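Local coordinates for protein restriction endonuclease S subunits (Thermoanaerobacter tengcongensis, PDB 3OKG) that probably binds DNA as the specificity subunit of a type I methyltransferase, partnering M polypeptides in a restriction-modification system, at residues E215-P220 with R324-Y329; C237-G242 with D354-F359; F51-I56 with S79-V84. All blocks are in the same frame, centred on the assembly; numbering follows the deposited sequence.

Contact 1: E215-P220 with R324-Y329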
loop_
_atom_site.group_PDB
_atom_site.type_symbol
_atom_site.label_atom_id
_atom_site.label_comp_id
_atom_site.label_asym_id
_atom_site.label_seq_id
_atom_site.Cartn_x
_atom_site.Cartn_y
_atom_site.Cartn_z
ATOM N N GLU A 215 22.332 16.307 14.357
ATOM C CA GLU A 215 22.680 17.593 14.935
ATOM C C GLU A 215 22.624 17.562 16.462
ATOM O O GLU A 215 23.530 18.066 17.144
ATOM C CB GLU A 215 21.733 18.653 14.372
ATOM C CG GLU A 215 21.988 20.042 14.822
ATOM C CD GLU A 215 21.397 21.031 13.850
ATOM O OE1 GLU A 215 20.646 20.585 12.957
ATOM O OE2 GLU A 215 21.687 22.241 13.970
ATOM N N VAL A 216 21.580 16.955 17.016
ATOM C CA VAL A 216 21.422 16.984 18.471
ATOM C C VAL A 216 22.275 15.918 19.141
ATOM O O VAL A 216 22.558 16.007 20.344
ATOM C CB VAL A 216 19.946 16.835 18.931
ATOM C CG1 VAL A 216 19.087 17.959 18.375
ATOM C CG2 VAL A 216 19.403 15.486 18.527
ATOM N N PHE A 217 22.640 14.894 18.375
ATOM C CA PHE A 217 23.430 13.783 18.888
ATOM C C PHE A 217 24.770 13.737 18.170
ATOM O O PHE A 217 24.933 13.030 17.176
ATOM C CB PHE A 217 22.685 12.462 18.703
ATOM C CG PHE A 217 21.368 12.402 19.424
ATOM C CD1 PHE A 217 21.261 12.836 20.734
ATOM C CD2 PHE A 217 20.238 11.911 18.791
ATOM C CE1 PHE A 217 20.051 12.783 21.400
ATOM C CE2 PHE A 217 19.026 11.855 19.452
ATOM C CZ PHE A 217 18.932 12.292 20.758
ATOM N N PRO A 218 25.723 14.505 18.682
ATOM C CA PRO A 218 27.040 14.642 18.043
ATOM C C PRO A 218 27.919 13.543 18.676
ATOM O O PRO A 218 27.506 12.898 19.627
ATOM C CB PRO A 218 27.562 16.018 18.455
ATOM C CG PRO A 218 26.524 16.665 19.285
ATOM C CD PRO A 218 25.401 15.709 19.525
ATOM N N HIS A 219 29.118 13.331 18.145
ATOM C CA HIS A 219 30.014 12.308 18.686
ATOM C C HIS A 219 30.512 12.765 20.049
ATOM O O HIS A 219 30.644 13.966 20.291
ATOM C CB HIS A 219 31.185 12.086 17.731
ATOM C CG HIS A 219 32.165 11.063 18.201
ATOM N ND1 HIS A 219 31.975 9.709 18.014
ATOM C CD2 HIS A 219 33.353 11.191 18.845
ATOM C CE1 HIS A 219 32.999 9.049 18.525
ATOM N NE2 HIS A 219 33.850 9.925 19.033
ATOM N N PRO A 220 30.718 11.815 20.985
ATOM C CA PRO A 220 31.178 12.240 22.317
ATOM C C PRO A 220 32.393 13.162 22.234
ATOM O O PRO A 220 33.322 12.870 21.488
ATOM C CB PRO A 220 31.562 10.912 22.988
ATOM C CG PRO A 220 30.651 9.890 22.336
ATOM C CD PRO A 220 30.473 10.363 20.905
ATOM N N ARG A 324 12.903 10.299 29.615
ATOM C CA ARG A 324 12.728 8.995 29.003
ATOM C C ARG A 324 12.870 9.081 27.493
ATOM O O ARG A 324 13.568 8.290 26.845
ATOM C CB ARG A 324 11.308 8.496 29.317
ATOM C CG ARG A 324 10.924 7.287 28.522
ATOM C CD ARG A 324 9.886 6.475 29.263
ATOM N NE ARG A 324 8.515 6.842 28.944
ATOM C CZ ARG A 324 7.823 7.760 29.600
ATOM N NH1 ARG A 324 8.389 8.421 30.604
ATOM N NH2 ARG A 324 6.563 8.013 29.247
ATOM N N PHE A 325 12.169 10.044 26.921
ATOM C CA PHE A 325 12.145 10.143 25.466
ATOM C C PHE A 325 13.421 10.689 24.835
ATOM O O PHE A 325 13.702 10.406 23.664
ATOM C CB PHE A 325 10.889 10.877 25.017
ATOM C CG PHE A 325 9.639 10.058 25.250
ATOM C CD1 PHE A 325 9.517 8.808 24.664
ATOM C CD2 PHE A 325 8.625 10.513 26.072
ATOM C CE1 PHE A 325 8.373 8.020 24.876
ATOM C CE2 PHE A 325 7.488 9.742 26.291
ATOM C CZ PHE A 325 7.372 8.488 25.695
ATOM N N TRP A 326 14.214 11.424 25.617
ATOM C CA TRP A 326 15.568 11.831 25.143
ATOM C C TRP A 326 16.424 10.581 24.980
ATOM O O TRP A 326 17.078 10.369 23.944
ATOM C CB TRP A 326 16.215 12.800 26.147
ATOM C CG TRP A 326 17.580 13.329 25.748
ATOM C CD1 TRP A 326 18.798 12.994 26.315
ATOM C CD2 TRP A 326 17.869 14.297 24.726
ATOM N NE1 TRP A 326 19.820 13.701 25.705
ATOM C CE2 TRP A 326 19.275 14.519 24.737
ATOM C CE3 TRP A 326 17.075 15.029 23.827
ATOM C CZ2 TRP A 326 19.900 15.398 23.856
ATOM C CZ3 TRP A 326 17.704 15.914 22.950
ATOM C CH2 TRP A 326 19.101 16.094 22.975
ATOM N N LEU A 327 16.402 9.744 26.017
ATOM C CA LEU A 327 17.096 8.461 26.000
ATOM C C LEU A 327 16.653 7.593 24.819
ATOM O O LEU A 327 17.476 7.037 24.094
ATOM C CB LEU A 327 16.817 7.700 27.304
ATOM C CG LEU A 327 17.447 6.309 27.405
ATOM C CD1 LEU A 327 18.950 6.387 27.146
ATOM C CD2 LEU A 327 17.166 5.689 28.770
ATOM N N LEU A 328 15.341 7.480 24.633
ATOM C CA LEU A 328 14.796 6.655 23.563
ATOM C C LEU A 328 15.260 7.104 22.176
ATOM O O LEU A 328 15.667 6.279 21.351
ATOM C CB LEU A 328 13.262 6.668 23.617
ATOM C CG LEU A 328 12.591 5.526 22.857
ATOM C CD1 LEU A 328 13.107 4.210 23.386
ATOM C CD2 LEU A 328 11.054 5.586 22.999
ATOM N N TYR A 329 15.161 8.395 21.892
ATOM C CA TYR A 329 15.648 8.896 20.607
ATOM C C TYR A 329 17.128 8.601 20.408
ATOM O O TYR A 329 17.568 8.266 19.309
ATOM C CB TYR A 329 15.430 10.393 20.486
ATOM C CG TYR A 329 14.082 10.739 19.908
ATOM C CD1 TYR A 329 13.150 11.446 20.658
ATOM C CD2 TYR A 329 13.736 10.340 18.617
ATOM C CE1 TYR A 329 11.900 11.767 20.138
ATOM C CE2 TYR A 329 12.482 10.647 18.086
ATOM C CZ TYR A 329 11.577 11.349 18.857
ATOM O OH TYR A 329 10.346 11.659 18.343
#
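F217 and Y329 mark the closest backbone approach, their CA atoms 9.3 Å apart, so side chains must bridge the gap between the two segments. Helix 174-216 ends immediately before F217, the first residue to leave helical phi/psi, whereas 324-329 is helical throughout. No hydrogen bond crosses; the contact is aromatic and apolar. The F217 ring presents its edge to one face of the W326 indole, with the phenyl and six-membered ring centroids 5.0 Å apart and the planes at 61°. The leading atom is F217 CE1, 3.6 Å from W326 CZ2. W326 reaches this point with CG anti to its backbone N (chi1 -178°), while its NE1 donates to P361 O and so is satisfied. Beyond CE1, F217 CZ rests 4.0 Å from Y329 CB, although Y329 OH turns away to hydrogen-bond D376 OD1 on helix 365-388. V216 supports the phenyl from its own side: its CG2 sits 3.6 Å above the centre of the F217 ring, and V216 CB approaches W326 CH2 at 4.2 Å. This edge-to-face pair, with Y330 as a second edge-to-face partner of F217, joins the end of the long coiled-coil helix 174-216 to helix 324-333 of the second DNA specificity domain.

Contact 2: C237-G242 with D354-F359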
loop_
_atom_site.group_PDB
_atom_site.type_symbol
_atom_site.label_atom_id
_atom_site.label_comp_id
_atom_site.label_asym_id
_atom_site.label_seq_id
_atom_site.Cartn_x
_atom_site.Cartn_y
_atom_site.Cartn_z
ATOM N N CYS A 237 21.136 7.041 34.731
ATOM C CA CYS A 237 20.230 5.949 34.389
ATOM C C CYS A 237 20.553 4.699 35.212
ATOM O O CYS A 237 21.721 4.299 35.319
ATOM C CB CYS A 237 20.342 5.648 32.887
ATOM S SG CYS A 237 18.953 4.724 32.191
ATOM N N ASP A 238 19.528 4.098 35.819
ATOM C CA ASP A 238 19.700 2.798 36.470
ATOM C C ASP A 238 19.639 1.732 35.390
ATOM O O ASP A 238 18.735 1.752 34.546
ATOM C CB ASP A 238 18.592 2.537 37.489
ATOM C CG ASP A 238 18.593 3.539 38.620
ATOM O OD1 ASP A 238 19.677 4.032 38.971
ATOM O OD2 ASP A 238 17.508 3.837 39.155
ATOM N N ILE A 239 20.603 0.817 35.402
ATOM C CA ILE A 239 20.656 -0.242 34.405
ATOM C C ILE A 239 20.506 -1.600 35.086
ATOM O O ILE A 239 21.222 -1.913 36.034
ATOM C CB ILE A 239 21.962 -0.198 33.618
ATOM C CG1 ILE A 239 22.122 1.176 32.944
ATOM C CG2 ILE A 239 21.994 -1.284 32.582
ATOM C CD1 ILE A 239 23.332 1.265 32.057
ATOM N N ILE A 240 19.584 -2.398 34.575
ATOM C CA ILE A 240 19.184 -3.676 35.165
ATOM C C ILE A 240 19.313 -4.752 34.081
ATOM O O ILE A 240 18.581 -4.711 33.098
ATOM C CB ILE A 240 17.695 -3.593 35.575
ATOM C CG1 ILE A 240 17.474 -2.479 36.607
ATOM C CG2 ILE A 240 17.173 -4.932 36.081
ATOM C CD1 ILE A 240 16.990 -1.148 36.007
ATOM N N MET A 241 20.247 -5.692 34.219
ATOM C CA MET A 241 20.361 -6.763 33.225
ATOM C C MET A 241 19.344 -7.861 33.563
ATOM O O MET A 241 19.291 -8.326 34.694
ATOM C CB MET A 241 21.762 -7.372 33.206
ATOM C CG MET A 241 22.909 -6.422 32.898
ATOM S SD MET A 241 22.800 -5.662 31.271
ATOM C CE MET A 241 21.829 -4.236 31.696
ATOM N N GLY A 242 18.539 -8.277 32.593
ATOM C CA GLY A 242 17.513 -9.271 32.874
ATOM C C GLY A 242 18.097 -10.648 33.173
ATOM O O GLY A 242 19.231 -10.956 32.777
ATOM N N ASP A 354 29.102 -2.061 29.376
ATOM C CA ASP A 354 28.909 -1.460 28.058
ATOM C C ASP A 354 27.864 -0.351 28.114
ATOM O O ASP A 354 28.144 0.796 27.763
ATOM C CB ASP A 354 28.473 -2.520 27.044
ATOM C CG ASP A 354 29.587 -3.490 26.704
ATOM O OD1 ASP A 354 30.752 -3.206 27.071
ATOM O OD2 ASP A 354 29.299 -4.533 26.071
ATOM N N LEU A 355 26.669 -0.702 28.579
ATOM C CA LEU A 355 25.560 0.238 28.641
ATOM C C LEU A 355 25.895 1.420 29.517
ATOM O O LEU A 355 25.613 2.555 29.164
ATOM C CB LEU A 355 24.314 -0.442 29.193
ATOM C CG LEU A 355 23.183 -0.816 28.234
ATOM C CD1 LEU A 355 23.662 -0.907 26.801
ATOM C CD2 LEU A 355 22.514 -2.105 28.692
ATOM N N GLN A 356 26.486 1.151 30.673
ATOM C CA GLN A 356 26.811 2.221 31.603
ATOM C C GLN A 356 27.836 3.190 31.003
ATOM O O GLN A 356 27.873 4.365 31.373
ATOM C CB GLN A 356 27.367 1.645 32.909
ATOM C CG GLN A 356 26.352 0.900 33.779
ATOM C CD GLN A 356 26.993 0.335 35.039
ATOM O OE1 GLN A 356 28.174 -0.010 35.039
ATOM N NE2 GLN A 356 26.221 0.249 36.117
ATOM N N ASN A 357 28.665 2.690 30.089
ATOM C CA ASN A 357 29.785 3.467 29.555
ATOM C C ASN A 357 29.452 4.298 28.318
ATOM O O ASN A 357 30.284 5.082 27.857
ATOM C CB ASN A 357 30.940 2.536 29.199
ATOM C CG ASN A 357 31.768 2.151 30.397
ATOM O OD1 ASN A 357 31.695 2.794 31.443
ATOM N ND2 ASN A 357 32.575 1.103 30.246
ATOM N N VAL A 358 28.263 4.089 27.765
ATOM C CA VAL A 358 27.776 4.867 26.620
ATOM C C VAL A 358 27.728 6.341 26.978
ATOM O O VAL A 358 27.043 6.713 27.928
ATOM C CB VAL A 358 26.345 4.407 26.247
ATOM C CG1 VAL A 358 25.744 5.311 25.182
ATOM C CG2 VAL A 358 26.368 2.947 25.787
ATOM N N PHE A 359 28.441 7.199 26.243
ATOM C CA PHE A 359 28.273 8.640 26.459
ATOM C C PHE A 359 26.995 9.175 25.797
ATOM O O PHE A 359 26.665 8.759 24.702
ATOM C CB PHE A 359 29.479 9.427 25.935
ATOM C CG PHE A 359 30.534 9.646 26.977
ATOM C CD1 PHE A 359 30.376 10.647 27.938
ATOM C CD2 PHE A 359 31.643 8.819 27.032
ATOM C CE1 PHE A 359 31.337 10.843 28.929
ATOM C CE2 PHE A 359 32.606 9.004 28.010
ATOM C CZ PHE A 359 32.448 10.021 28.963
#
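I239 projects from strand 237-241 onto L355 and Q356 of helix 352-357, making a helix-on-sheet contact at an edge strand of the four-stranded antiparallel sheet in the second DNA specificity domain. The strand and helix come nearest at I239 and Q356, whose CA atoms lie 7.2 Å apart. With I239 CG1 anti to the carbonyl carbon (chi1 -58°) and the chain extended to CD1, the methyl ends against the helix backbone: I239 CD1 stands 3.4 Å from Q356 N and 3.5 Å from L355 CB, the latter tighter than usual carbon contact. Q356 flanks the same methyl alongside, its CG 3.5 Å from I239 CD1. The other branch, I239 CG2, meets L355 CD2 at 4.0 Å, the two side chains crossing at a slant. Cutting I239 back to an alanine removes CD1 and CG2, which is likely to open a gap beside L355 CB and leave the Q356 CG methylene without its apolar neighbour. No hydrogen bond links the segments. L316 and A314 of the adjacent strand 313-318 continue the apolar surface, touching I239 and L355 respectively. M241 completes it from farther along the strand: bends at chi2 and chi3 turn the thioether chain back, setting M241 CE 3.7 Å from L355 CD2.

Contact 3: F51-I56 with S79-V84. With SO4 (sulfate ion), chain D.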
loop_
_atom_site.group_PDB
_atom_site.type_symbol
_atom_site.label_atom_id
_atom_site.label_comp_id
_atom_site.label_asym_id
_atom_site.label_seq_id
_atom_site.Cartn_x
_atom_site.Cartn_y
_atom_site.Cartn_z
ATOM N N PHE A 51 1.645 -10.943 -37.235
ATOM C CA PHE A 51 0.549 -10.122 -36.721
ATOM C C PHE A 51 0.852 -9.801 -35.262
ATOM O O PHE A 51 1.678 -10.468 -34.630
ATOM C CB PHE A 51 -0.790 -10.868 -36.831
ATOM C CG PHE A 51 -0.901 -12.025 -35.905
ATOM C CD1 PHE A 51 -1.669 -11.938 -34.745
ATOM C CD2 PHE A 51 -0.232 -13.207 -36.172
ATOM C CE1 PHE A 51 -1.765 -13.005 -33.875
ATOM C CE2 PHE A 51 -0.320 -14.286 -35.303
ATOM C CZ PHE A 51 -1.087 -14.196 -34.151
ATOM N N VAL A 52 0.203 -8.776 -34.720
ATOM C CA VAL A 52 0.407 -8.457 -33.313
ATOM C C VAL A 52 -0.739 -9.044 -32.502
ATOM O O VAL A 52 -1.910 -8.868 -32.874
ATOM C CB VAL A 52 0.486 -6.939 -33.087
ATOM C CG1 VAL A 52 0.691 -6.667 -31.607
ATOM C CG2 VAL A 52 1.644 -6.337 -33.895
ATOM N N TYR A 53 -0.417 -9.767 -31.424
ATOM C CA TYR A 53 -1.425 -10.481 -30.644
ATOM C C TYR A 53 -1.591 -9.842 -29.276
ATOM O O TYR A 53 -0.609 -9.638 -28.561
ATOM C CB TYR A 53 -0.999 -11.930 -30.446
ATOM C CG TYR A 53 -2.003 -12.788 -29.743
ATOM C CD1 TYR A 53 -3.359 -12.678 -30.033
ATOM C CD2 TYR A 53 -1.601 -13.728 -28.820
ATOM C CE1 TYR A 53 -4.288 -13.464 -29.376
ATOM C CE2 TYR A 53 -2.525 -14.539 -28.176
ATOM C CZ TYR A 53 -3.865 -14.399 -28.473
ATOM O OH TYR A 53 -4.778 -15.204 -27.838
ATOM N N VAL A 54 -2.834 -9.525 -28.930
ATOM C CA VAL A 54 -3.175 -9.035 -27.596
ATOM C C VAL A 54 -3.876 -10.139 -26.771
ATOM O O VAL A 54 -5.015 -10.493 -27.040
ATOM C CB VAL A 54 -4.101 -7.797 -27.682
ATOM C CG1 VAL A 54 -4.297 -7.208 -26.296
ATOM C CG2 VAL A 54 -3.516 -6.730 -28.652
ATOM N N ASP A 55 -3.186 -10.695 -25.782
ATOM C CA ASP A 55 -3.825 -11.618 -24.861
ATOM C C ASP A 55 -3.993 -10.905 -23.542
ATOM O O ASP A 55 -3.684 -9.721 -23.428
ATOM C CB ASP A 55 -3.019 -12.912 -24.690
ATOM C CG ASP A 55 -1.616 -12.676 -24.169
ATOM O OD1 ASP A 55 -1.219 -11.515 -23.923
ATOM O OD2 ASP A 55 -0.896 -13.677 -24.017
ATOM N N ILE A 56 -4.501 -11.626 -22.548
ATOM C CA ILE A 56 -4.749 -11.055 -21.230
ATOM C C ILE A 56 -3.467 -10.511 -20.613
ATOM O O ILE A 56 -3.457 -9.424 -20.036
ATOM C CB ILE A 56 -5.368 -12.091 -20.274
ATOM C CG1 ILE A 56 -6.732 -12.550 -20.795
ATOM C CG2 ILE A 56 -5.496 -11.513 -18.872
ATOM C CD1 ILE A 56 -7.672 -11.414 -21.129
ATOM N N SER A 79 -4.269 -20.800 -30.598
ATOM C CA SER A 79 -5.602 -21.161 -31.052
ATOM C C SER A 79 -6.626 -20.083 -30.729
ATOM O O SER A 79 -7.589 -19.931 -31.456
ATOM C CB SER A 79 -6.046 -22.493 -30.443
ATOM O OG SER A 79 -6.005 -22.412 -29.038
ATOM N N ARG A 80 -6.413 -19.324 -29.653
ATOM C CA ARG A 80 -7.341 -18.237 -29.286
ATOM C C ARG A 80 -7.147 -16.958 -30.088
ATOM O O ARG A 80 -7.917 -15.996 -29.964
ATOM C CB ARG A 80 -7.186 -17.905 -27.799
ATOM C CG ARG A 80 -7.796 -18.942 -26.877
ATOM C CD ARG A 80 -7.452 -18.602 -25.438
ATOM N NE ARG A 80 -8.073 -19.538 -24.519
ATOM C CZ ARG A 80 -7.911 -19.491 -23.203
ATOM N NH1 ARG A 80 -7.152 -18.540 -22.665
ATOM N NH2 ARG A 80 -8.506 -20.390 -22.426
ATOM N N ALA A 81 -6.103 -16.916 -30.898
ATOM C CA ALA A 81 -5.804 -15.697 -31.613
ATOM C C ALA A 81 -6.692 -15.564 -32.846
ATOM O O ALA A 81 -6.278 -15.901 -33.947
ATOM C CB ALA A 81 -4.297 -15.619 -31.978
ATOM N N ARG A 82 -7.923 -15.073 -32.671
ATOM C CA ARG A 82 -8.856 -15.090 -33.795
ATOM C C ARG A 82 -9.733 -13.851 -33.970
ATOM O O ARG A 82 -10.389 -13.717 -35.001
ATOM C CB ARG A 82 -9.744 -16.345 -33.750
ATOM C CG ARG A 82 -8.974 -17.658 -33.847
ATOM C CD ARG A 82 -8.461 -17.973 -35.257
ATOM N NE ARG A 82 -7.910 -19.329 -35.297
ATOM C CZ ARG A 82 -6.716 -19.684 -34.823
ATOM N NH1 ARG A 82 -5.896 -18.779 -34.281
ATOM N NH2 ARG A 82 -6.338 -20.955 -34.897
ATOM N N LYS A 83 -9.758 -12.951 -32.990
ATOM C CA LYS A 83 -10.672 -11.797 -33.098
ATOM C C LYS A 83 -9.924 -10.593 -33.611
ATOM O O LYS A 83 -8.914 -10.213 -33.036
ATOM C CB LYS A 83 -11.332 -11.476 -31.742
ATOM C CG LYS A 83 -12.385 -12.505 -31.332
ATOM C CD LYS A 83 -13.060 -12.154 -30.002
ATOM C CE LYS A 83 -14.216 -13.141 -29.727
ATOM N NZ LYS A 83 -14.930 -12.822 -28.463
ATOM N N VAL A 84 -10.436 -9.989 -34.689
ATOM C CA VAL A 84 -9.771 -8.863 -35.319
ATOM C C VAL A 84 -10.119 -7.616 -34.527
ATOM O O VAL A 84 -11.281 -7.371 -34.245
ATOM C CB VAL A 84 -10.267 -8.660 -36.753
ATOM C CG1 VAL A 84 -9.757 -7.352 -37.309
ATOM C CG2 VAL A 84 -9.856 -9.827 -37.637
HETATM S S SO4 D . -5.773 -15.399 -22.913
HETATM O O1 SO4 D . -6.349 -16.171 -24.000
HETATM O O2 SO4 D . -5.930 -13.973 -23.217
HETATM O O3 SO4 D . -6.507 -15.662 -21.679
HETATM O O4 SO4 D . -4.369 -15.725 -22.763
#
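R80 opens the contact with Y53: its CB lies 3.6 Å from Y53 OH, yet the extended remainder of the arginine leads off to a sulfate, probably acquired from the crystallisation liquor. There R80 NH1 donates to sulfate O1 at 2.8 Å, with the oxygen at the guanidinium edge, and I56 N donates to sulfate O2, also at 2.8 Å. S115 OG also hydrogen-bonds to the ion, so both segments and strand 113-115 each contribute a hydrogen bond to it. The site holds an anion in the crystal; whether a DNA phosphate uses it is not established. A81 carries the main packing. Its CB makes a CH-pi contact over one face of Y53, 3.8 Å from the ring centroid and 27° off the normal; Y53 CE1 is the nearest ring atom at 3.4 Å from A81 CB. The tyrosine lays its ring there with CG anti to the backbone N (chi1 -176°). F51 CE1 reaches the same A81 methyl at 4.1 Å. A81 is the centre of an inverse gamma turn, closed by a weak R82 N to R80 O bond. R82 then folds back: NH1 gives A81 O a nearly straight bond of 2.9 Å, coming from 58° out of the carbonyl plane, and also hydrogen-bonds P78 O. K83 pairs with D161 of helix 161-165. Strand 113-115 runs between strands 50-54 and 81-84 in a mixed sheet, its I113 touching both F51 and A81; strand 70-73 lies beyond 50-54.

Contact 3 comes first along the chain and closes within the first specificity-domain range before the other two open. Contacts 1 and 2 alternate their segments, in the order 215-220, 237-242, 324-329, 354-359, and their centres are about 15 Å apart. They touch directly, P220 CG to F359 CB at 3.8 Å, and L327 also packs on C237, so the two contacts adjoin at the second specificity domain. Contact 3 lies on the opposite side of the chain's centre, its centre about 63 Å from that of contact 1 and 70 Å from that of contact 2. Helix 174-216 spans much of this separation, consistent with two target-recognition domains held apart by coiled-coil helices.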